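Local structure of metallo-carboxypeptidase (Pseudomonas aeruginosa, 4A39) at residues A148-I158 and E249-E260; A177-M185 and N229-N240. The protein is a zinc-dependent metallopeptidase of the M14 family that probably removes residues from the C-terminal end of peptides. All blocks are in the same frame, centred on the assembly; numbering follows the deposited sequence.

Contact 1 of 2, residues A148-I158 and E249-E260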
loop_
_atom_site.group_PDB
_atom_site.type_symbol
_atom_site.label_atom_id
_atom_site.label_comp_id
_atom_site.label_asym_id
_atom_site.label_seq_id
_atom_site.Cartn_x
_atom_site.Cartn_y
_atom_site.Cartn_z
ATOM N N ALA A 148 20.802 -2.708 3.098
ATOM C CA ALA A 148 21.162 -1.319 2.848
ATOM C C ALA A 148 20.111 -0.400 3.450
ATOM O O ALA A 148 19.056 -0.854 3.884
ATOM C CB ALA A 148 21.263 -1.077 1.350
ATOM N N VAL A 149 20.402 0.896 3.474
ATOM C CA VAL A 149 19.460 1.863 4.013
ATOM C C VAL A 149 19.551 3.173 3.234
ATOM O O VAL A 149 20.642 3.715 3.030
ATOM C CB VAL A 149 19.718 2.117 5.530
ATOM C CG1 VAL A 149 21.087 2.745 5.744
ATOM C CG2 VAL A 149 18.620 2.990 6.104
ATOM N N GLY A 150 18.402 3.659 2.772
ATOM C CA GLY A 150 18.356 4.908 2.031
ATOM C C GLY A 150 17.903 6.041 2.936
ATOM O O GLY A 150 17.513 5.810 4.083
ATOM N N THR A 151 17.940 7.267 2.426
ATOM C CA THR A 151 17.543 8.424 3.215
ATOM C C THR A 151 16.529 9.276 2.462
ATOM O O THR A 151 16.775 9.711 1.337
ATOM C CB THR A 151 18.771 9.280 3.570
ATOM O OG1 THR A 151 19.719 8.472 4.278
ATOM C CG2 THR A 151 18.374 10.460 4.438
ATOM N N SER A 152 15.382 9.505 3.094
ATOM C CA SER A 152 14.322 10.299 2.486
ATOM C C SER A 152 14.694 11.777 2.455
ATOM O O SER A 152 15.675 12.198 3.068
ATOM C CB SER A 152 13.024 10.130 3.273
ATOM O OG SER A 152 13.127 10.775 4.533
ATOM N N VAL A 153 13.901 12.565 1.742
ATOM C CA VAL A 153 14.148 13.995 1.646
ATOM C C VAL A 153 14.308 14.635 3.025
ATOM O O VAL A 153 15.193 15.476 3.232
ATOM C CB VAL A 153 13.000 14.695 0.892
ATOM C CG1 VAL A 153 13.160 16.205 0.980
ATOM C CG2 VAL A 153 12.990 14.245 -0.560
ATOM N N GLN A 154 13.469 14.223 3.972
ATOM C CA GLN A 154 13.518 14.786 5.316
ATOM C C GLN A 154 14.348 14.000 6.332
ATOM O O GLN A 154 14.229 14.218 7.536
ATOM C CB GLN A 154 12.098 14.994 5.844
ATOM C CG GLN A 154 11.245 15.874 4.934
ATOM C CD GLN A 154 9.931 16.257 5.574
ATOM O OE1 GLN A 154 9.263 15.422 6.175
ATOM N NE2 GLN A 154 9.550 17.528 5.443
ATOM N N GLY A 155 15.178 13.081 5.851
ATOM C CA GLY A 155 16.041 12.331 6.750
ATOM C C GLY A 155 15.479 11.138 7.499
ATOM O O GLY A 155 15.879 10.879 8.633
ATOM N N ARG A 156 14.550 10.418 6.882
ATOM C CA ARG A 156 13.982 9.229 7.505
ATOM C C ARG A 156 14.555 8.007 6.782
ATOM O O ARG A 156 14.880 8.078 5.595
ATOM C CB ARG A 156 12.454 9.255 7.410
ATOM C CG ARG A 156 11.816 10.382 8.221
ATOM C CD ARG A 156 10.301 10.241 8.302
ATOM N NE ARG A 156 9.714 11.227 9.207
ATOM C CZ ARG A 156 9.506 12.505 8.899
ATOM N NH1 ARG A 156 9.829 12.966 7.697
ATOM N NH2 ARG A 156 8.986 13.326 9.802
ATOM N N ASP A 157 14.694 6.896 7.500
ATOM C CA ASP A 157 15.257 5.675 6.926
ATOM C C ASP A 157 14.382 4.936 5.917
ATOM O O ASP A 157 13.174 4.821 6.098
ATOM C CB ASP A 157 15.611 4.669 8.028
ATOM C CG ASP A 157 16.864 5.042 8.795
ATOM O OD1 ASP A 157 17.744 5.698 8.207
ATOM O OD2 ASP A 157 16.976 4.651 9.976
ATOM N N ILE A 158 15.023 4.424 4.867
ATOM C CA ILE A 158 14.357 3.613 3.848
ATOM C C ILE A 158 15.109 2.279 3.916
ATOM O O ILE A 158 16.069 2.064 3.178
ATOM C CB ILE A 158 14.529 4.181 2.417
ATOM C CG1 ILE A 158 14.115 5.653 2.362
ATOM C CG2 ILE A 158 13.701 3.358 1.439
ATOM C CD1 ILE A 158 12.657 5.882 2.606
ATOM N N GLU A 249 18.261 14.170 -5.242
ATOM C CA GLU A 249 17.773 15.365 -4.565
ATOM C C GLU A 249 16.257 15.409 -4.402
ATOM O O GLU A 249 15.751 15.676 -3.312
ATOM C CB GLU A 249 18.235 16.612 -5.334
ATOM C CG GLU A 249 17.778 17.929 -4.722
ATOM C CD GLU A 249 18.326 19.140 -5.467
ATOM O OE1 GLU A 249 18.977 18.956 -6.514
ATOM O OE2 GLU A 249 18.099 20.283 -5.007
ATOM N N ARG A 250 15.527 15.131 -5.480
ATOM C CA ARG A 250 14.065 15.176 -5.479
ATOM C C ARG A 250 13.364 13.848 -5.177
ATOM O O ARG A 250 12.296 13.838 -4.562
ATOM C CB ARG A 250 13.577 15.727 -6.819
ATOM C CG ARG A 250 12.078 15.961 -6.892
ATOM C CD ARG A 250 11.671 16.470 -8.267
ATOM N NE ARG A 250 10.232 16.717 -8.351
ATOM C CZ ARG A 250 9.592 17.677 -7.687
ATOM N NH1 ARG A 250 10.260 18.495 -6.882
ATOM N NH2 ARG A 250 8.277 17.816 -7.819
ATOM N N SER A 251 13.957 12.737 -5.605
ATOM C CA SER A 251 13.355 11.427 -5.360
ATOM C C SER A 251 14.380 10.433 -4.827
ATOM O O SER A 251 14.537 9.337 -5.367
ATOM C CB SER A 251 12.720 10.893 -6.649
ATOM O OG SER A 251 13.580 11.048 -7.769
ATOM N N PRO A 252 15.072 10.798 -3.733
ATOM C CA PRO A 252 16.091 9.932 -3.131
ATOM C C PRO A 252 15.608 8.526 -2.799
ATOM O O PRO A 252 16.386 7.570 -2.820
ATOM C CB PRO A 252 16.518 10.716 -1.889
ATOM C CG PRO A 252 15.268 11.474 -1.525
ATOM C CD PRO A 252 14.790 11.956 -2.865
ATOM N N GLU A 253 14.323 8.408 -2.483
ATOM C CA GLU A 253 13.743 7.116 -2.146
ATOM C C GLU A 253 13.857 6.150 -3.327
ATOM O O GLU A 253 14.206 4.982 -3.159
ATOM C CB GLU A 253 12.275 7.294 -1.752
ATOM C CG GLU A 253 12.070 8.182 -0.526
ATOM C CD GLU A 253 11.890 9.664 -0.851
ATOM O OE1 GLU A 253 12.061 10.075 -2.023
ATOM O OE2 GLU A 253 11.573 10.426 0.085
ATOM N N VAL A 254 13.563 6.646 -4.523
ATOM C CA VAL A 254 13.632 5.825 -5.727
ATOM C C VAL A 254 15.076 5.673 -6.203
ATOM O O VAL A 254 15.477 4.602 -6.666
ATOM C CB VAL A 254 12.757 6.437 -6.847
ATOM C CG1 VAL A 254 13.025 5.741 -8.176
ATOM C CG2 VAL A 254 11.283 6.288 -6.470
ATOM N N TRP A 255 15.856 6.741 -6.080
ATOM C CA TRP A 255 17.261 6.716 -6.482
ATOM C C TRP A 255 17.991 5.606 -5.724
ATOM O O TRP A 255 18.813 4.876 -6.291
ATOM C CB TRP A 255 17.905 8.077 -6.188
ATOM C CG TRP A 255 19.363 8.149 -6.519
ATOM C CD1 TRP A 255 20.408 7.783 -5.718
ATOM C CD2 TRP A 255 19.936 8.586 -7.753
ATOM N NE1 TRP A 255 21.599 7.966 -6.381
ATOM C CE2 TRP A 255 21.338 8.459 -7.633
ATOM C CE3 TRP A 255 19.401 9.075 -8.952
ATOM C CZ2 TRP A 255 22.214 8.801 -8.668
ATOM C CZ3 TRP A 255 20.273 9.417 -9.983
ATOM C CH2 TRP A 255 21.663 9.277 -9.833
ATOM N N PHE A 256 17.675 5.488 -4.440
ATOM C CA PHE A 256 18.261 4.478 -3.565
ATOM C C PHE A 256 17.979 3.068 -4.065
ATOM O O PHE A 256 18.896 2.270 -4.258
ATOM C CB PHE A 256 17.699 4.639 -2.146
ATOM C CG PHE A 256 17.934 3.449 -1.253
ATOM C CD1 PHE A 256 19.225 3.022 -0.954
ATOM C CD2 PHE A 256 16.858 2.764 -0.695
ATOM C CE1 PHE A 256 19.441 1.927 -0.110
ATOM C CE2 PHE A 256 17.063 1.673 0.146
ATOM C CZ PHE A 256 18.358 1.255 0.439
ATOM N N VAL A 257 16.705 2.759 -4.276
ATOM C CA VAL A 257 16.333 1.423 -4.729
ATOM C C VAL A 257 16.955 1.053 -6.067
ATOM O O VAL A 257 17.443 -0.066 -6.231
ATOM C CB VAL A 257 14.800 1.268 -4.805
ATOM C CG1 VAL A 257 14.437 -0.121 -5.319
ATOM C CG2 VAL A 257 14.202 1.486 -3.422
ATOM N N GLN A 258 16.952 1.980 -7.020
ATOM C CA GLN A 258 17.539 1.694 -8.326
ATOM C C GLN A 258 19.031 1.380 -8.235
ATOM O O GLN A 258 19.536 0.543 -8.980
ATOM C CB GLN A 258 17.296 2.854 -9.297
ATOM C CG GLN A 258 15.875 2.872 -9.859
ATOM C CD GLN A 258 15.702 3.821 -11.034
ATOM O OE1 GLN A 258 16.635 4.050 -11.807
ATOM N NE2 GLN A 258 14.495 4.358 -11.188
ATOM N N GLN A 259 19.739 2.038 -7.323
ATOM C CA GLN A 259 21.168 1.776 -7.175
ATOM C C GLN A 259 21.401 0.367 -6.641
ATOM O O GLN A 259 22.315 -0.337 -7.082
ATOM C CB GLN A 259 21.807 2.802 -6.232
ATOM C CG GLN A 259 21.886 4.206 -6.812
ATOM C CD GLN A 259 22.781 4.285 -8.043
ATOM O OE1 GLN A 259 22.872 5.326 -8.690
ATOM N NE2 GLN A 259 23.449 3.181 -8.365
ATOM N N GLU A 260 20.570 -0.043 -5.687
ATOM C CA GLU A 260 20.688 -1.368 -5.095
ATOM C C GLU A 260 20.296 -2.439 -6.108
ATOM O O GLU A 260 20.887 -3.521 -6.140
ATOM C CB GLU A 260 19.806 -1.476 -3.846
ATOM C CG GLU A 260 20.256 -0.591 -2.686
ATOM C CD GLU A 260 21.678 -0.887 -2.236
ATOM O OE1 GLU A 260 22.030 -2.080 -2.119
ATOM O OE2 GLU A 260 22.441 0.071 -1.988
#
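Gly150 and Phe256 mark the place where the strand 148-151 and the helix 252-260 pass nearly antiparallel, their axes 7.6 Å apart at closest and inclined at 155°. A second close approach, Ser152 to Glu253, lies at the start of the helix, where the strand gives way to a type I turn from Ser152 to Gly155. No hydrogen bond joins the two segments. Phe256 lays one ring face on the backbone of Gly150, whose CA sits 3.5 Å from the ring centroid and 9° off the normal, a CH-pi contact. Its CG stands anti to the backbone N (chi1 164°), which turns the ring out from the helix to the strand. The same face also lies over Gly150 N, which is 3.4 Å from Phe256 CZ. Ala148 CB comes to the ring edge, 3.8 Å from CE1, and also packs on the carboxylate of Glu260. Ile158, on the next strand of the hairpin, brings CG2 to within 3.9 Å of Phe256 CD2. The hairpin forms the margin of the mixed sheet of the carboxypeptidase domain, 144-151 being an outermost strand, and the helix covers one side of it. Nearer the turn, Val153 CG2 meets Pro252 CD at 3.7 Å, while Pro252 CB rests 3.4 Å from Thr151 O. Glu253 bends at chi2, bringing OE2 to 3.5 Å from Ser152 CB; its OE1 is bonded to Asn233. Ser152 OG accepts from Arg156 N across the turn and also bonds to Asp223.

Contact 2 of 2, residues A177-M185 and N229-N240. With ZN (zinc ion), chain C; GEM ((2-guanidinoethylmercapto)succinic acid), chain D.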
loop_
_atom_site.group_PDB
_atom_site.type_symbol
_atom_site.label_atom_id
_atom_site.label_comp_id
_atom_site.label_asym_id
_atom_site.label_seq_id
_atom_site.Cartn_x
_atom_site.Cartn_y
_atom_site.Cartn_z
ATOM N N ALA A 177 6.972 -1.409 -1.151
ATOM C CA ALA A 177 5.623 -0.961 -0.825
ATOM C C ALA A 177 5.434 0.505 -0.471
ATOM O O ALA A 177 6.355 1.191 -0.030
ATOM C CB ALA A 177 5.081 -1.815 0.317
ATOM N N GLN A 178 4.198 0.948 -0.666
ATOM C CA GLN A 178 3.737 2.291 -0.342
ATOM C C GLN A 178 4.501 3.490 -0.892
ATOM O O GLN A 178 4.832 4.416 -0.149
ATOM C CB GLN A 178 3.586 2.417 1.187
ATOM C CG GLN A 178 2.270 3.082 1.626
ATOM C CD GLN A 178 1.992 2.929 3.116
ATOM O OE1 GLN A 178 2.075 1.830 3.657
ATOM N NE2 GLN A 178 1.642 4.032 3.781
ATOM N N GLN A 179 4.787 3.476 -2.192
ATOM C CA GLN A 179 5.443 4.624 -2.816
ATOM C C GLN A 179 4.496 5.813 -2.654
ATOM O O GLN A 179 4.930 6.960 -2.551
ATOM C CB GLN A 179 5.684 4.385 -4.300
ATOM C CG GLN A 179 6.843 3.478 -4.622
ATOM C CD GLN A 179 7.165 3.531 -6.096
ATOM O OE1 GLN A 179 7.794 4.483 -6.571
ATOM N NE2 GLN A 179 6.707 2.528 -6.839
ATOM N N HIS A 180 3.196 5.531 -2.669
ATOM C CA HIS A 180 2.175 6.561 -2.475
ATOM C C HIS A 180 1.789 6.414 -1.005
ATOM O O HIS A 180 1.191 5.415 -0.606
ATOM C CB HIS A 180 0.997 6.296 -3.413
ATOM C CG HIS A 180 1.349 6.462 -4.859
ATOM N ND1 HIS A 180 0.996 5.545 -5.825
ATOM C CD2 HIS A 180 2.035 7.437 -5.500
ATOM C CE1 HIS A 180 1.450 5.946 -6.998
ATOM N NE2 HIS A 180 2.085 7.091 -6.830
ATOM N N PRO A 181 2.130 7.423 -0.183
ATOM C CA PRO A 181 1.868 7.441 1.259
ATOM C C PRO A 181 0.477 7.110 1.774
ATOM O O PRO A 181 0.344 6.515 2.845
ATOM C CB PRO A 181 2.332 8.835 1.675
ATOM C CG PRO A 181 2.019 9.659 0.470
ATOM C CD PRO A 181 2.528 8.766 -0.649
ATOM N N GLY A 182 -0.555 7.484 1.027
ATOM C CA GLY A 182 -1.908 7.212 1.482
ATOM C C GLY A 182 -2.378 5.777 1.322
ATOM O O GLY A 182 -3.434 5.406 1.842
ATOM N N GLU A 183 -1.601 4.959 0.620
ATOM C CA GLU A 183 -1.993 3.571 0.375
ATOM C C GLU A 183 -1.468 2.640 1.459
ATOM O O GLU A 183 -0.685 1.725 1.205
ATOM C CB GLU A 183 -1.511 3.165 -1.026
ATOM C CG GLU A 183 -2.290 3.897 -2.126
ATOM C CD GLU A 183 -1.589 3.921 -3.473
ATOM O OE1 GLU A 183 -0.804 2.992 -3.762
ATOM O OE2 GLU A 183 -1.844 4.872 -4.250
ATOM N N HIS A 184 -1.951 2.878 2.676
ATOM C CA HIS A 184 -1.539 2.136 3.862
ATOM C C HIS A 184 -1.698 0.625 3.823
ATOM O O HIS A 184 -1.023 -0.088 4.566
ATOM C CB HIS A 184 -2.245 2.728 5.086
ATOM C CG HIS A 184 -1.717 4.073 5.478
ATOM N ND1 HIS A 184 -0.846 4.252 6.532
ATOM C CD2 HIS A 184 -1.875 5.293 4.910
ATOM C CE1 HIS A 184 -0.493 5.524 6.598
ATOM N NE2 HIS A 184 -1.102 6.178 5.625
ATOM N N MET A 185 -2.588 0.130 2.971
ATOM C CA MET A 185 -2.762 -1.311 2.846
ATOM C C MET A 185 -1.446 -1.931 2.386
ATOM O O MET A 185 -1.169 -3.097 2.661
ATOM C CB MET A 185 -3.865 -1.635 1.828
ATOM C CG MET A 185 -3.691 -0.963 0.461
ATOM S SD MET A 185 -4.307 0.737 0.392
ATOM C CE MET A 185 -6.088 0.436 0.263
ATOM N N ASN A 229 0.142 12.442 3.867
ATOM C CA ASN A 229 0.032 12.739 2.440
ATOM C C ASN A 229 -0.692 11.582 1.764
ATOM O O ASN A 229 -0.827 10.503 2.342
ATOM C CB ASN A 229 1.417 12.828 1.785
ATOM C CG ASN A 229 2.009 14.225 1.793
ATOM O OD1 ASN A 229 3.070 14.449 1.198
ATOM N ND2 ASN A 229 1.345 15.165 2.452
ATOM N N LEU A 230 -1.118 11.802 0.525
ATOM C CA LEU A 230 -1.789 10.766 -0.249
ATOM C C LEU A 230 -0.893 10.232 -1.356
ATOM O O LEU A 230 -0.650 9.028 -1.467
ATOM C CB LEU A 230 -3.054 11.315 -0.928
ATOM C CG LEU A 230 -3.519 10.469 -2.128
ATOM C CD1 LEU A 230 -4.144 9.166 -1.629
ATOM C CD2 LEU A 230 -4.512 11.245 -2.977
ATOM N N ARG A 231 -0.371 11.167 -2.144
ATOM C CA ARG A 231 0.379 10.845 -3.347
ATOM C C ARG A 231 1.875 11.104 -3.471
ATOM O O ARG A 231 2.600 10.292 -4.057
ATOM C CB ARG A 231 -0.317 11.573 -4.496
ATOM C CG ARG A 231 0.083 11.148 -5.883
ATOM C CD ARG A 231 -0.614 9.867 -6.246
ATOM N NE ARG A 231 -0.176 9.396 -7.550
ATOM C CZ ARG A 231 -0.510 8.223 -8.073
ATOM N NH1 ARG A 231 -1.300 7.390 -7.402
ATOM N NH2 ARG A 231 -0.032 7.877 -9.260
ATOM N N THR A 232 2.337 12.227 -2.938
ATOM C CA THR A 232 3.733 12.612 -3.108
ATOM C C THR A 232 4.668 12.544 -1.909
ATOM O O THR A 232 4.228 12.433 -0.767
ATOM C CB THR A 232 3.801 14.041 -3.684
ATOM O OG1 THR A 232 3.124 14.951 -2.803
ATOM C CG2 THR A 232 3.133 14.090 -5.055
ATOM N N ASN A 233 5.971 12.596 -2.188
ATOM C CA ASN A 233 6.958 12.591 -1.119
ATOM C C ASN A 233 7.068 14.037 -0.643
ATOM O O ASN A 233 6.313 14.896 -1.111
ATOM C CB ASN A 233 8.316 12.018 -1.594
ATOM C CG ASN A 233 9.108 12.960 -2.505
ATOM O OD1 ASN A 233 8.607 13.969 -2.990
ATOM N ND2 ASN A 233 10.368 12.600 -2.751
ATOM N N ALA A 234 7.982 14.307 0.281
ATOM C CA ALA A 234 8.120 15.652 0.836
ATOM C C ALA A 234 8.371 16.753 -0.184
ATOM O O ALA A 234 7.882 17.869 -0.011
ATOM C CB ALA A 234 9.219 15.671 1.903
ATOM N N ALA A 235 9.120 16.447 -1.240
ATOM C CA ALA A 235 9.431 17.442 -2.264
ATOM C C ALA A 235 8.299 17.647 -3.269
ATOM O O ALA A 235 8.413 18.468 -4.181
ATOM C CB ALA A 235 10.721 17.054 -3.002
ATOM N N GLY A 236 7.209 16.905 -3.102
ATOM C CA GLY A 236 6.080 17.035 -4.008
ATOM C C GLY A 236 6.154 16.180 -5.262
ATOM O O GLY A 236 5.416 16.415 -6.220
ATOM N N GLN A 237 7.035 15.183 -5.254
ATOM C CA GLN A 237 7.205 14.291 -6.396
ATOM C C GLN A 237 6.416 12.990 -6.250
ATOM O O GLN A 237 6.395 12.394 -5.175
ATOM C CB GLN A 237 8.697 13.962 -6.568
ATOM C CG GLN A 237 9.019 12.930 -7.648
ATOM C CD GLN A 237 8.631 13.397 -9.035
ATOM O OE1 GLN A 237 8.914 14.533 -9.417
ATOM N NE2 GLN A 237 7.987 12.520 -9.800
ATOM N N ASP A 238 5.744 12.576 -7.324
ATOM C CA ASP A 238 5.008 11.310 -7.335
ATOM C C ASP A 238 6.119 10.293 -7.587
ATOM O O ASP A 238 6.642 10.209 -8.699
ATOM C CB ASP A 238 4.008 11.273 -8.499
ATOM C CG ASP A 238 3.192 9.982 -8.540
ATOM O OD1 ASP A 238 3.675 8.941 -8.046
ATOM O OD2 ASP A 238 2.067 10.004 -9.085
ATOM N N LEU A 239 6.487 9.531 -6.562
ATOM C CA LEU A 239 7.569 8.566 -6.705
ATOM C C LEU A 239 7.350 7.541 -7.810
ATOM O O LEU A 239 8.313 7.083 -8.432
ATOM C CB LEU A 239 7.833 7.855 -5.372
ATOM C CG LEU A 239 8.403 8.729 -4.248
ATOM C CD1 LEU A 239 8.724 7.852 -3.044
ATOM C CD2 LEU A 239 9.662 9.439 -4.723
ATOM N N ASN A 240 6.099 7.184 -8.083
ATOM C CA ASN A 240 5.893 6.203 -9.132
ATOM C C ASN A 240 5.842 6.786 -10.537
ATOM O O ASN A 240 5.289 6.178 -11.456
ATOM C CB ASN A 240 4.662 5.341 -8.864
ATOM C CG ASN A 240 4.794 3.974 -9.499
ATOM O OD1 ASN A 240 5.888 3.407 -9.530
ATOM N ND2 ASN A 240 3.696 3.438 -10.003
HETATM ZN ZN ZN C . -0.233 3.852 -5.719
HETATM C C8 GEM D . -0.651 3.248 -10.353
HETATM S S7 GEM D . 0.512 1.923 -9.860
HETATM C C6 GEM D . 0.539 0.916 -11.387
HETATM C C5 GEM D . -0.755 0.962 -12.205
HETATM N N3 GEM D . -0.909 2.274 -12.849
HETATM C C1 GEM D . -0.875 2.359 -14.178
HETATM N N4 GEM D . -0.689 1.259 -14.902
HETATM N N2 GEM D . -1.015 3.534 -14.784
HETATM C C9 GEM D . -0.002 4.630 -10.256
HETATM O O14 GEM D . 1.216 4.682 -9.973
HETATM O O15 GEM D . -0.743 5.612 -10.469
HETATM C C10 GEM D . -1.931 3.191 -9.517
HETATM C C11 GEM D . -1.651 3.411 -8.028
HETATM O O12 GEM D . -2.106 2.565 -7.226
HETATM O O13 GEM D . -1.001 4.432 -7.722
HETATM O O HOH W 1 5.061 9.314 -4.098
HETATM O O HOH W 2 -3.062 7.446 -4.857
HETATM O O HOH W 3 -0.853 9.023 4.816
#
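His180 NE2 donates to Asp238 OD1 at 2.7 Å; Asp238 OD1 lies in the plane of the imidazole, which meets it on the syn side but from outside the carboxylate plane. That bond fixes the rotation of the ring and leaves ND1 to bind the zinc ion at 2.1 Å. Asp238 is itself well anchored: OD1 also accepts from Asn240 N, from the opposite face of the carboxylate, in an Asx turn, and OD2 forms a salt bridge with Arg231, which grips it side-on through NE and NH2. The Arg231 guanidinium then lies flat on the His180 ring, centres 3.4 Å apart and planes 17° from parallel. Its bend at chi2 (79°) folds the chain back over the imidazole, with NH2 reaching GEM O15 at 2.7 Å in an almost straight bond. Asn240 holds the same ligand carboxylate, ND2 to O14, while its OD1 accepts a hydrogen bond from Gln179 NE2 at 2.9 Å, the donor well above the carbonyl plane. Glu183 chelates the zinc through both carboxylate oxygens; OE1 also accepts from Gly274 N, and His273 and GEM O13 complete the site. Further out, Gly182 N bonds to Leu230 O at 2.9 Å, and a water joins Gln179 O and Arg231 O to Leu239 N. Pro181 packs its CG on Asn229 CB, 3.5 Å away. His180 and Glu183, with two residues between them in a type I turn, form the HxxE zinc motif of M14 carboxypeptidases, here beside an arginine and an asparagine that bind the inhibitor's carboxylate.

In the fold
Contact 1 opens first along the chain, at the hairpin 148-158 on one margin of the mixed sheet. After strand 171-177 the chain enters the loop 177-185, the first half of contact 2, then runs through helix 185-196 and on to helix 222-226. The loop 229-240 returns to close contact 2, and only afterwards does 249-260 reach back to the hairpin, so the loop of contact 2 lies wholly within that of contact 1. Their centres are 13 Å apart. Arg250 couples them, NE probably bonding to Gln237 and O to Asn233. Together they connect the sheet margin and helix 252-264 with the zinc-binding loops.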